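Local atomic coordinates of bottromycin amidohydrolase (Streptomyces purpureus, PDB entry 6I5S), a protein that probably hydrolyses a thiazoline-containing amide as a zinc-dependent gatekeeper enzyme of bottromycin biosynthesis. Residues A95-S98 and D102-G105; T112-L117 and P121-A126. One frame throughout, in Å; residues are numbered along the deposited sequence.

Interaction 1 (A95-S98 and D102-G105); sequences AHVS and DLVG
Asp102, in the first turn of helix 100-108, reaches back to the main chain at Val97 and Ser98, just past the His94-Ala95-His96 metal-binding motif (HxH) that ends the first barrel strand in amidohydrolases. At the root of the side chain, CB of Asp102 lies 4.2 Å from CG1 of Val97, a loose apolar contact. The next atom, CG, stands anti to the carbonyl carbon (chi1 -54°), and this aims the carboxylate at the loop. OD2 then takes the N-H of Ser98, with 2.8 Å between Ser98 N and Asp102 OD2; at 177° on the hydrogen the bond is practically straight, and the donor comes in nearly along the axis of the C-O bond. The same OD2 also sits 3.5 Å from CA of Val97 and receives a weak hydrogen bond from Ser99 N. OD1 is taken by a salt bridge to Arg300, so both oxygens are engaged and the carboxylate is held in rotation. Putting an alanine here removes both oxygens, which is likely to leave Ser98 N without its acceptor, Arg300 without its charge mate and the loop after the zinc ligand His96 less firmly fixed. Beside this polar grip the side chains of Val97 and Leu103 cross at about a right angle, with CG1 of Val97 3.8 Å from CD2 of Leu103.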
loop_
_atom_site.group_PDB
_atom_site.type_symbol
_atom_site.label_atom_id
_atom_site.label_comp_id
_atom_site.label_asym_id
_atom_site.label_seq_id
_atom_site.Cartn_x
_atom_site.Cartn_y
_atom_site.Cartn_z
ATOM N N ALA A 95 1.472 -0.309 3.795
ATOM C CA ALA A 95 1.607 1.092 4.168
ATOM C C ALA A 95 1.892 1.184 5.662
ATOM O O ALA A 95 1.552 0.280 6.430
ATOM C CB ALA A 95 0.353 1.903 3.809
ATOM N N HIS A 96 2.629 2.224 6.043
ATOM C CA HIS A 96 2.897 2.554 7.438
ATOM C C HIS A 96 2.301 3.949 7.642
ATOM O O HIS A 96 2.998 4.958 7.602
ATOM C CB HIS A 96 4.375 2.492 7.762
ATOM C CG HIS A 96 4.915 1.091 7.735
ATOM N ND1 HIS A 96 4.623 0.160 8.712
ATOM C CD2 HIS A 96 5.675 0.446 6.821
ATOM C CE1 HIS A 96 5.200 -0.988 8.411
ATOM N NE2 HIS A 96 5.844 -0.839 7.269
ATOM N N VAL A 97 0.995 3.980 7.839
ATOM C CA VAL A 97 0.253 5.213 8.082
ATOM C C VAL A 97 0.493 5.617 9.523
ATOM O O VAL A 97 0.193 4.852 10.447
ATOM C CB VAL A 97 -1.220 4.994 7.794
ATOM C CG1 VAL A 97 -2.034 6.161 8.329
ATOM C CG2 VAL A 97 -1.376 4.795 6.291
ATOM N N SER A 98 1.064 6.818 9.709
ATOM C CA SER A 98 1.400 7.373 11.007
ATOM C C SER A 98 0.792 8.745 11.242
ATOM O O SER A 98 0.870 9.254 12.368
ATOM C CB SER A 98 2.928 7.480 11.173
ATOM O OG SER A 98 3.490 6.197 11.189
ATOM N N ASP A 102 -0.530 11.142 5.693
ATOM C CA ASP A 102 -0.508 9.914 4.905
ATOM C C ASP A 102 -1.892 9.564 4.373
ATOM O O ASP A 102 -2.023 9.088 3.243
ATOM C CB ASP A 102 0.009 8.749 5.752
ATOM C CG ASP A 102 1.345 9.019 6.403
ATOM O OD1 ASP A 102 2.105 9.879 5.918
ATOM O OD2 ASP A 102 1.703 8.312 7.394
ATOM N N LEU A 103 -2.930 9.708 5.205
ATOM C CA LEU A 103 -4.274 9.348 4.782
ATOM C C LEU A 103 -4.712 10.204 3.596
ATOM O O LEU A 103 -5.290 9.701 2.623
ATOM C CB LEU A 103 -5.239 9.504 5.972
ATOM C CG LEU A 103 -5.034 8.530 7.171
ATOM C CD1 LEU A 103 -5.945 8.936 8.303
ATOM C CD2 LEU A 103 -5.316 7.119 6.744
ATOM N N VAL A 104 -4.410 11.499 3.646
ATOM C CA VAL A 104 -4.761 12.396 2.547
ATOM C C VAL A 104 -3.976 12.067 1.291
ATOM O O VAL A 104 -4.543 12.023 0.194
ATOM C CB VAL A 104 -4.574 13.869 2.977
ATOM C CG1 VAL A 104 -4.746 14.775 1.732
ATOM C CG2 VAL A 104 -5.578 14.262 4.099
ATOM N N GLY A 105 -2.670 11.790 1.431
ATOM C CA GLY A 105 -1.862 11.397 0.282
ATOM C C GLY A 105 -2.406 10.171 -0.418
ATOM O O GLY A 105 -2.518 10.141 -1.651
#

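Interaction 2 (T112-L117 and P121-A126); sequences TAYRQL and PAHLLA
Gln116 lies flat over one face of the His123 imidazole, its CG almost exactly above the ring centre: 3.5 Å from CG to the His123 centroid and 5° off the normal, a clear CH-pi contact. CG leaves anti to the backbone N (chi1 176°), which carries the chain out from the strand, and the bend at chi2 then lays the amide along the ring. Amide and ring planes are only 12° apart, so the two groups stack, with CD of Gln116 3.2 Å from NE2 of His123. The amide oxygen and nitrogen of Gln116 also lie close to His123 NE2, but above the ring, where the angles are too poor for bonding. Each polar end finds its partner outside the stack: OE1 of Gln116 accepts from Val97 N and its NE2 bonds to Trp118 O, while the His123 ring bonds through NE2 to Val97 O and through ND1 to Glu120 N. With a carbonyl at one nitrogen and a backbone N-H at the other, the ring is pinned in orientation, consistent with a proton on NE2. Tyr114 comes in at the ring's edge, its OH in the imidazole plane and 4.0 Å from CD2 of His123. All three side chains are buried. They fill the gap between strand 111-116 and helix 121-132, the first two elements of a beta-alpha-beta unit; strand 139-142 completes it, pairing parallel to strand 111-116 and touching His123 through Val142.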
loop_
_atom_site.group_PDB
_atom_site.type_symbol
_atom_site.label_atom_id
_atom_site.label_comp_id
_atom_site.label_asym_id
_atom_site.label_seq_id
_atom_site.Cartn_x
_atom_site.Cartn_y
_atom_site.Cartn_z
ATOM N N THR A 112 -7.977 3.859 -1.651
ATOM C CA THR A 112 -9.111 3.891 -0.765
ATOM C C THR A 112 -9.055 2.848 0.344
ATOM O O THR A 112 -9.993 2.780 1.143
ATOM C CB THR A 112 -10.426 3.719 -1.565
ATOM O OG1 THR A 112 -10.407 2.518 -2.318
ATOM C CG2 THR A 112 -10.638 4.878 -2.553
ATOM N N ALA A 113 -8.011 2.020 0.368
ATOM C CA ALA A 113 -7.781 1.049 1.429
ATOM C C ALA A 113 -6.270 0.776 1.497
ATOM O O ALA A 113 -5.517 1.069 0.564
ATOM C CB ALA A 113 -8.541 -0.250 1.173
ATOM N N TYR A 114 -5.819 0.326 2.656
ATOM C CA TYR A 114 -4.410 -0.019 2.800
ATOM C C TYR A 114 -4.290 -1.121 3.862
ATOM O O TYR A 114 -5.113 -1.201 4.789
ATOM C CB TYR A 114 -3.577 1.214 3.184
ATOM C CG TYR A 114 -3.962 1.874 4.528
ATOM C CD1 TYR A 114 -3.255 1.606 5.709
ATOM C CD2 TYR A 114 -5.015 2.781 4.598
ATOM C CE1 TYR A 114 -3.629 2.182 6.927
ATOM C CE2 TYR A 114 -5.398 3.402 5.820
ATOM C CZ TYR A 114 -4.679 3.121 6.968
ATOM O OH TYR A 114 -5.022 3.690 8.123
ATOM N N ARG A 115 -3.240 -1.931 3.716
ATOM C CA ARG A 115 -2.781 -2.832 4.781
ATOM C C ARG A 115 -1.756 -2.086 5.622
ATOM O O ARG A 115 -0.697 -1.648 5.141
ATOM C CB ARG A 115 -2.202 -4.133 4.234
ATOM C CG ARG A 115 -3.189 -4.939 3.437
ATOM C CD ARG A 115 -2.705 -6.397 3.211
ATOM N NE ARG A 115 -1.329 -6.453 2.656
ATOM C CZ ARG A 115 -0.579 -7.545 2.555
ATOM N NH1 ARG A 115 0.648 -7.491 2.053
ATOM N NH2 ARG A 115 -1.026 -8.759 2.925
ATOM N N GLN A 116 -2.069 -1.966 6.891
ATOM C CA GLN A 116 -1.185 -1.389 7.901
ATOM C C GLN A 116 -0.414 -2.525 8.532
ATOM O O GLN A 116 -0.941 -3.240 9.386
ATOM C CB GLN A 116 -1.975 -0.637 8.958
ATOM C CG GLN A 116 -1.111 -0.096 10.091
ATOM C CD GLN A 116 -0.184 1.013 9.634
ATOM O OE1 GLN A 116 -0.468 1.727 8.675
ATOM N NE2 GLN A 116 0.930 1.157 10.314
ATOM N N LEU A 117 0.832 -2.687 8.110
ATOM C CA LEU A 117 1.607 -3.861 8.497
ATOM C C LEU A 117 2.411 -3.646 9.772
ATOM O O LEU A 117 3.283 -4.461 10.101
ATOM C CB LEU A 117 2.493 -4.296 7.307
ATOM C CG LEU A 117 1.965 -5.628 6.771
ATOM C CD1 LEU A 117 0.527 -5.594 6.361
ATOM C CD2 LEU A 117 2.813 -6.079 5.615
ATOM N N PRO A 121 -3.725 0.198 18.085
ATOM C CA PRO A 121 -5.115 0.654 18.380
ATOM C C PRO A 121 -5.536 1.908 17.624
ATOM O O PRO A 121 -6.699 1.992 17.228
ATOM C CB PRO A 121 -5.061 0.884 19.886
ATOM C CG PRO A 121 -4.055 -0.121 20.371
ATOM C CD PRO A 121 -2.982 -0.103 19.323
ATOM N N ALA A 122 -4.608 2.847 17.337
ATOM C CA ALA A 122 -4.958 4.034 16.547
ATOM C C ALA A 122 -5.505 3.710 15.170
ATOM O O ALA A 122 -6.361 4.442 14.652
ATOM C CB ALA A 122 -3.757 4.956 16.396
ATOM N N HIS A 123 -5.024 2.633 14.535
ATOM C CA HIS A 123 -5.600 2.253 13.264
ATOM C C HIS A 123 -6.969 1.612 13.387
ATOM O O HIS A 123 -7.788 1.760 12.466
ATOM C CB HIS A 123 -4.653 1.306 12.525
ATOM C CG HIS A 123 -3.321 1.898 12.303
ATOM N ND1 HIS A 123 -2.253 1.676 13.151
ATOM C CD2 HIS A 123 -2.884 2.763 11.350
ATOM C CE1 HIS A 123 -1.219 2.378 12.733
ATOM N NE2 HIS A 123 -1.581 3.060 11.655
ATOM N N LEU A 124 -7.234 0.872 14.463
ATOM C CA LEU A 124 -8.594 0.405 14.712
ATOM C C LEU A 124 -9.521 1.573 14.941
ATOM O O LEU A 124 -10.683 1.544 14.523
ATOM C CB LEU A 124 -8.612 -0.515 15.927
ATOM C CG LEU A 124 -7.816 -1.845 15.713
ATOM C CD1 LEU A 124 -7.980 -2.690 16.937
ATOM C CD2 LEU A 124 -8.297 -2.636 14.497
ATOM N N LEU A 125 -9.059 2.578 15.676
ATOM C CA LEU A 125 -9.882 3.784 15.851
ATOM C C LEU A 125 -10.215 4.397 14.501
ATOM O O LEU A 125 -11.376 4.749 14.222
ATOM C CB LEU A 125 -9.165 4.790 16.757
ATOM C CG LEU A 125 -9.867 6.076 17.167
ATOM C CD1 LEU A 125 -9.843 7.079 15.990
ATOM C CD2 LEU A 125 -11.297 5.847 17.636
ATOM N N ALA A 126 -9.208 4.509 13.628
ATOM C CA ALA A 126 -9.441 5.056 12.305
ATOM C C ALA A 126 -10.453 4.224 11.537
ATOM O O ALA A 126 -11.262 4.779 10.805
ATOM C CB ALA A 126 -8.107 5.130 11.545
#

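How the interactions relate
From the N terminus, strand 84-95 delivers the chain to the loop at 95-98, and interaction 1 closes the short turn from there into helix 100-108. The chain then returns through strand 111-116, parallel to strand 84-95, and interaction 2 closes the next strand-to-helix turn, into helix 121-132. The two closures follow in series, neither nesting nor crossing, yet they meet in space with centres 9 Å apart. Val97 is the join: its N lies 2.8 Å from OE1 of Gln116 and its O 2.8 Å from NE2 of His123. The loop after the zinc-binding strand is thus fastened to both arms of the next strand-helix unit, strand 111-116 through Gln116 and helix 121-132 through His123.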